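Local coordinates for Tat (Twin-arginine translocation) pathway signal sequence containing protein (Mycobacterium tuberculosis, PDB 5IMU), which is of unknown function but carries a potassium-binding alpha/beta domain and a helical bundle in the fragment crystallised here, at residues A35-R38 and T43-L46; D78-L83 and V87-H92. All blocks are in the same frame, centred on the assembly; numbering follows the deposited sequence.

How the interactions relate
Both interactions build the small alpha/beta part of the chain and meet on the sheet that contains strands 33-37, 44-48 and 88-92. Interaction 1 lies within that sheet: a mostly buried hairpin held by backbone hydrogen bonds between neighbouring strands. Interaction 2 lies on top of it: the short helix 79-83 rests on edge strand 88-92 through methyl contacts alone, buried at Leu83 and open to the surface at Ile80. The two touch directly. Arg38 NH1 probably donates to Leu83 O, Leu37 O probably accepts from Val87 N, and the CD2 methyl of Leu83 packs against Gly36 N, so the helix bridges from the edge strand to the hairpin.

Interaction 1 of 2, residues A35-R38 and T43-L46; sequences AGLR and TTLL
The Arg38 guanidinium carries Leu45 over one face: Leu45 CD2 lies 3.4 Å from Arg38 NH2, a methyl against a flat cation. Arg38 NH1 donates to Leu83 O and Ala85 O, two carbonyls that grip this one nitrogen. The Arg38 chain bends at chi2 (-94°), and this turns the guanidinium back along the sheet to Leu45, while its CG passes 3.9 Å from Thr43 CB. Two backbone bonds pair Gly36 with Leu45, Gly36 N to Leu45 O (2.9 Å) and Leu45 N to Gly36 O (2.8 Å), and a third, Arg38 N to Thr43 O (2.9 Å), follows where the strands give way to the loop. On the face opposite Leu45, Leu37 CD1 leans on Thr44 OG1 (3.8 Å) and Ala35 CB on Leu46 CD1 (4.1 Å); helix 6-27 covers these four residues, and its Arg16 hydrogen-bonds Thr44 OG1. Thr43 OG1 is tied to Asp40 in the connecting loop. Thr44 belongs to the potassium site with Asn64 and Thr66, placing the ion by the start of the second strand. Antiparallel pairing of consecutive strands across a short loop makes this a beta hairpin, here central in a mixed four-stranded sheet.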
loop_
_atom_site.group_PDB
_atom_site.type_symbol
_atom_site.label_atom_id
_atom_site.label_comp_id
_atom_site.label_asym_id
_atom_site.label_seq_id
_atom_site.Cartn_x
_atom_site.Cartn_y
_atom_site.Cartn_z
ATOM N N ALA A 35 -11.067 3.731 7.372
ATOM C CA ALA A 35 -11.722 2.472 7.056
ATOM C C ALA A 35 -13.230 2.649 7.132
ATOM O O ALA A 35 -13.743 3.393 7.971
ATOM C CB ALA A 35 -11.282 1.343 7.996
ATOM N N GLY A 36 -13.936 1.956 6.250
ATOM C CA GLY A 36 -15.380 2.081 6.174
ATOM C C GLY A 36 -16.025 0.756 5.833
ATOM O O GLY A 36 -15.426 -0.105 5.185
ATOM N N LEU A 37 -17.266 0.600 6.285
ATOM C CA LEU A 37 -18.064 -0.591 6.018
ATOM C C LEU A 37 -19.033 -0.288 4.882
ATOM O O LEU A 37 -19.819 0.662 4.969
ATOM C CB LEU A 37 -18.831 -1.033 7.264
ATOM C CG LEU A 37 -19.598 -2.353 7.133
ATOM C CD1 LEU A 37 -18.632 -3.522 6.979
ATOM C CD2 LEU A 37 -20.531 -2.577 8.315
ATOM N N ARG A 38 -18.974 -1.090 3.822
ATOM C CA ARG A 38 -19.892 -0.933 2.704
ATOM C C ARG A 38 -21.299 -1.369 3.100
ATOM O O ARG A 38 -21.510 -2.037 4.118
ATOM C CB ARG A 38 -19.412 -1.739 1.497
ATOM C CG ARG A 38 -18.138 -1.212 0.851
ATOM C CD ARG A 38 -18.463 -0.282 -0.307
ATOM N NE ARG A 38 -17.310 -0.057 -1.172
ATOM C CZ ARG A 38 -16.737 1.126 -1.367
ATOM N NH1 ARG A 38 -17.211 2.207 -0.759
ATOM N NH2 ARG A 38 -15.691 1.229 -2.175
ATOM N N THR A 43 -18.068 -5.915 3.477
ATOM C CA THR A 43 -16.842 -5.408 2.871
ATOM C C THR A 43 -16.308 -4.238 3.691
ATOM O O THR A 43 -16.968 -3.199 3.802
ATOM C CB THR A 43 -17.084 -4.974 1.426
ATOM O OG1 THR A 43 -17.564 -6.088 0.662
ATOM C CG2 THR A 43 -15.791 -4.456 0.802
ATOM N N THR A 44 -15.115 -4.407 4.258
ATOM C CA THR A 44 -14.429 -3.345 4.987
ATOM C C THR A 44 -13.332 -2.779 4.091
ATOM O O THR A 44 -12.370 -3.478 3.756
ATOM C CB THR A 44 -13.845 -3.865 6.299
ATOM O OG1 THR A 44 -14.893 -4.407 7.113
ATOM C CG2 THR A 44 -13.154 -2.739 7.055
ATOM N N LEU A 45 -13.479 -1.514 3.709
ATOM C CA LEU A 45 -12.544 -0.839 2.819
ATOM C C LEU A 45 -11.544 -0.036 3.641
ATOM O O LEU A 45 -11.937 0.685 4.562
ATOM C CB LEU A 45 -13.294 0.081 1.853
ATOM C CG LEU A 45 -12.464 0.915 0.878
ATOM C CD1 LEU A 45 -11.753 0.021 -0.126
ATOM C CD2 LEU A 45 -13.347 1.929 0.171
ATOM N N LEU A 46 -10.260 -0.158 3.305
ATOM C CA LEU A 46 -9.184 0.524 4.015
ATOM C C LEU A 46 -8.374 1.360 3.034
ATOM O O LEU A 46 -7.981 0.867 1.970
ATOM C CB LEU A 46 -8.270 -0.479 4.725
ATOM C CG LEU A 46 -7.062 0.119 5.448
ATOM C CD1 LEU A 46 -7.497 1.055 6.565
ATOM C CD2 LEU A 46 -6.169 -0.979 5.985
#

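Interaction 2 of 2, residues D78-L83 and V87-H92; sequences DVIDLL and VAVAAH
Val89 turns its CG1 methyl to the notch formed by Ile80 CD1 and Leu83 CD1, one bump received by two side chains of a short helix in a helix-on-sheet packing of the alpha/beta domain. Helix 79-83 runs at 146° to strand 88-92, roughly antiparallel, with the axes 9.9 Å apart, so side chains alone bridge the gap and no hydrogen bond crosses it. The hollow is lopsided. On its buried side Leu83 CD1 sits 3.7 Å from Val89 CG1, the two side chains meeting obliquely; on its outer side Ile80 CD1 stands 4.1 Å from the same methyl, its chain nearly at a right angle to the valine. Val89 holds CG1 anti to its own backbone N (chi1 -179°), which places that branch under both helical residues. Further along the strand, the small Ala91 offers a low bump, its CB 4.4 Å from Ile80 CD1, so the isoleucine tip reaches over two successive residues on this face of the strand. Leu83 also packs on Ala34 and Leu45, and Val79 on Ala34, which carries the helix inward over the hairpin. Ala88, Ala90 and His92 direct their side chains away from it, to helix 6-27 on the other face of the sheet. The start of the short helix is held by its N-cap: Asp78 OD1 accepts from Asp81 N at 2.9 Å, the N-H coming from above the carboxylate, 43° out of its plane.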
loop_
_atom_site.group_PDB
_atom_site.type_symbol
_atom_site.label_atom_id
_atom_site.label_comp_id
_atom_site.label_asym_id
_atom_site.label_seq_id
_atom_site.Cartn_x
_atom_site.Cartn_y
_atom_site.Cartn_z
ATOM N N ASP A 78 -9.149 13.369 -0.003
ATOM C CA ASP A 78 -8.759 12.969 1.337
ATOM C C ASP A 78 -9.284 11.564 1.633
ATOM O O ASP A 78 -9.983 10.949 0.823
ATOM C CB ASP A 78 -9.246 13.994 2.364
ATOM C CG ASP A 78 -10.743 13.918 2.611
ATOM O OD1 ASP A 78 -11.494 13.522 1.698
ATOM O OD2 ASP A 78 -11.176 14.255 3.732
ATOM N N VAL A 79 -8.940 11.046 2.816
ATOM C CA VAL A 79 -9.288 9.667 3.151
ATOM C C VAL A 79 -10.798 9.475 3.202
ATOM O O VAL A 79 -11.303 8.396 2.870
ATOM C CB VAL A 79 -8.622 9.254 4.479
ATOM C CG1 VAL A 79 -7.117 9.145 4.299
ATOM C CG2 VAL A 79 -8.963 10.245 5.583
ATOM N N ILE A 80 -11.542 10.505 3.608
ATOM C CA ILE A 80 -12.998 10.392 3.636
ATOM C C ILE A 80 -13.543 10.264 2.218
ATOM O O ILE A 80 -14.368 9.390 1.926
ATOM C CB ILE A 80 -13.619 11.592 4.373
ATOM C CG1 ILE A 80 -12.931 11.809 5.722
ATOM C CG2 ILE A 80 -15.108 11.368 4.576
ATOM C CD1 ILE A 80 -13.003 10.617 6.648
ATOM N N ASP A 81 -13.083 11.136 1.313
ATOM C CA ASP A 81 -13.500 11.048 -0.085
ATOM C C ASP A 81 -13.121 9.704 -0.697
ATOM O O ASP A 81 -13.887 9.136 -1.487
ATOM C CB ASP A 81 -12.876 12.185 -0.898
ATOM C CG ASP A 81 -13.474 13.541 -0.571
ATOM O OD1 ASP A 81 -13.044 14.542 -1.184
ATOM O OD2 ASP A 81 -14.369 13.609 0.297
ATOM N N LEU A 82 -11.943 9.178 -0.344
ATOM C CA LEU A 82 -11.478 7.931 -0.947
ATOM C C LEU A 82 -12.341 6.743 -0.540
ATOM O O LEU A 82 -12.461 5.779 -1.303
ATOM C CB LEU A 82 -10.015 7.679 -0.572
ATOM C CG LEU A 82 -8.973 8.568 -1.251
ATOM C CD1 LEU A 82 -7.587 8.301 -0.682
ATOM C CD2 LEU A 82 -8.985 8.344 -2.757
ATOM N N LEU A 83 -12.951 6.793 0.649
ATOM C CA LEU A 83 -13.803 5.690 1.086
ATOM C C LEU A 83 -15.038 5.540 0.208
ATOM O O LEU A 83 -15.570 4.433 0.073
ATOM C CB LEU A 83 -14.228 5.887 2.542
ATOM C CG LEU A 83 -13.244 5.532 3.655
ATOM C CD1 LEU A 83 -13.896 5.764 5.008
ATOM C CD2 LEU A 83 -12.788 4.091 3.520
ATOM N N VAL A 87 -21.376 2.933 5.275
ATOM C CA VAL A 87 -22.379 3.101 6.323
ATOM C C VAL A 87 -21.760 3.270 7.703
ATOM O O VAL A 87 -22.500 3.375 8.693
ATOM C CB VAL A 87 -23.389 1.937 6.327
ATOM C CG1 VAL A 87 -24.066 1.824 4.968
ATOM C CG2 VAL A 87 -22.703 0.634 6.701
ATOM N N ALA A 88 -20.431 3.297 7.803
ATOM C CA ALA A 88 -19.732 3.640 9.036
ATOM C C ALA A 88 -18.292 3.977 8.680
ATOM O O ALA A 88 -17.719 3.388 7.760
ATOM C CB ALA A 88 -19.782 2.500 10.062
ATOM N N VAL A 89 -17.717 4.937 9.407
ATOM C CA VAL A 89 -16.402 5.487 9.091
ATOM C C VAL A 89 -15.571 5.606 10.363
ATOM O O VAL A 89 -16.079 6.006 11.416
ATOM C CB VAL A 89 -16.505 6.872 8.412
ATOM C CG1 VAL A 89 -15.118 7.404 8.062
ATOM C CG2 VAL A 89 -17.377 6.811 7.178
ATOM N N ALA A 90 -14.285 5.259 10.257
ATOM C CA ALA A 90 -13.273 5.588 11.254
ATOM C C ALA A 90 -12.028 6.082 10.529
ATOM O O ALA A 90 -11.782 5.715 9.377
ATOM C CB ALA A 90 -12.925 4.384 12.145
ATOM N N ALA A 91 -11.242 6.920 11.204
ATOM C CA ALA A 91 -10.092 7.530 10.553
ATOM C C ALA A 91 -8.989 7.822 11.561
ATOM O O ALA A 91 -9.176 7.737 12.778
ATOM C CB ALA A 91 -10.489 8.812 9.812
ATOM N N HIS A 92 -7.823 8.168 11.018
ATOM C CA HIS A 92 -6.645 8.579 11.770
ATOM C C HIS A 92 -5.998 9.726 11.014
ATOM O O HIS A 92 -5.716 9.596 9.821
ATOM C CB HIS A 92 -5.656 7.414 11.929
ATOM C CG HIS A 92 -4.264 7.835 12.295
ATOM N ND1 HIS A 92 -3.845 7.974 13.601
ATOM C CD2 HIS A 92 -3.189 8.125 11.523
ATOM C CE1 HIS A 92 -2.576 8.339 13.619
ATOM N NE2 HIS A 92 -2.154 8.440 12.371
#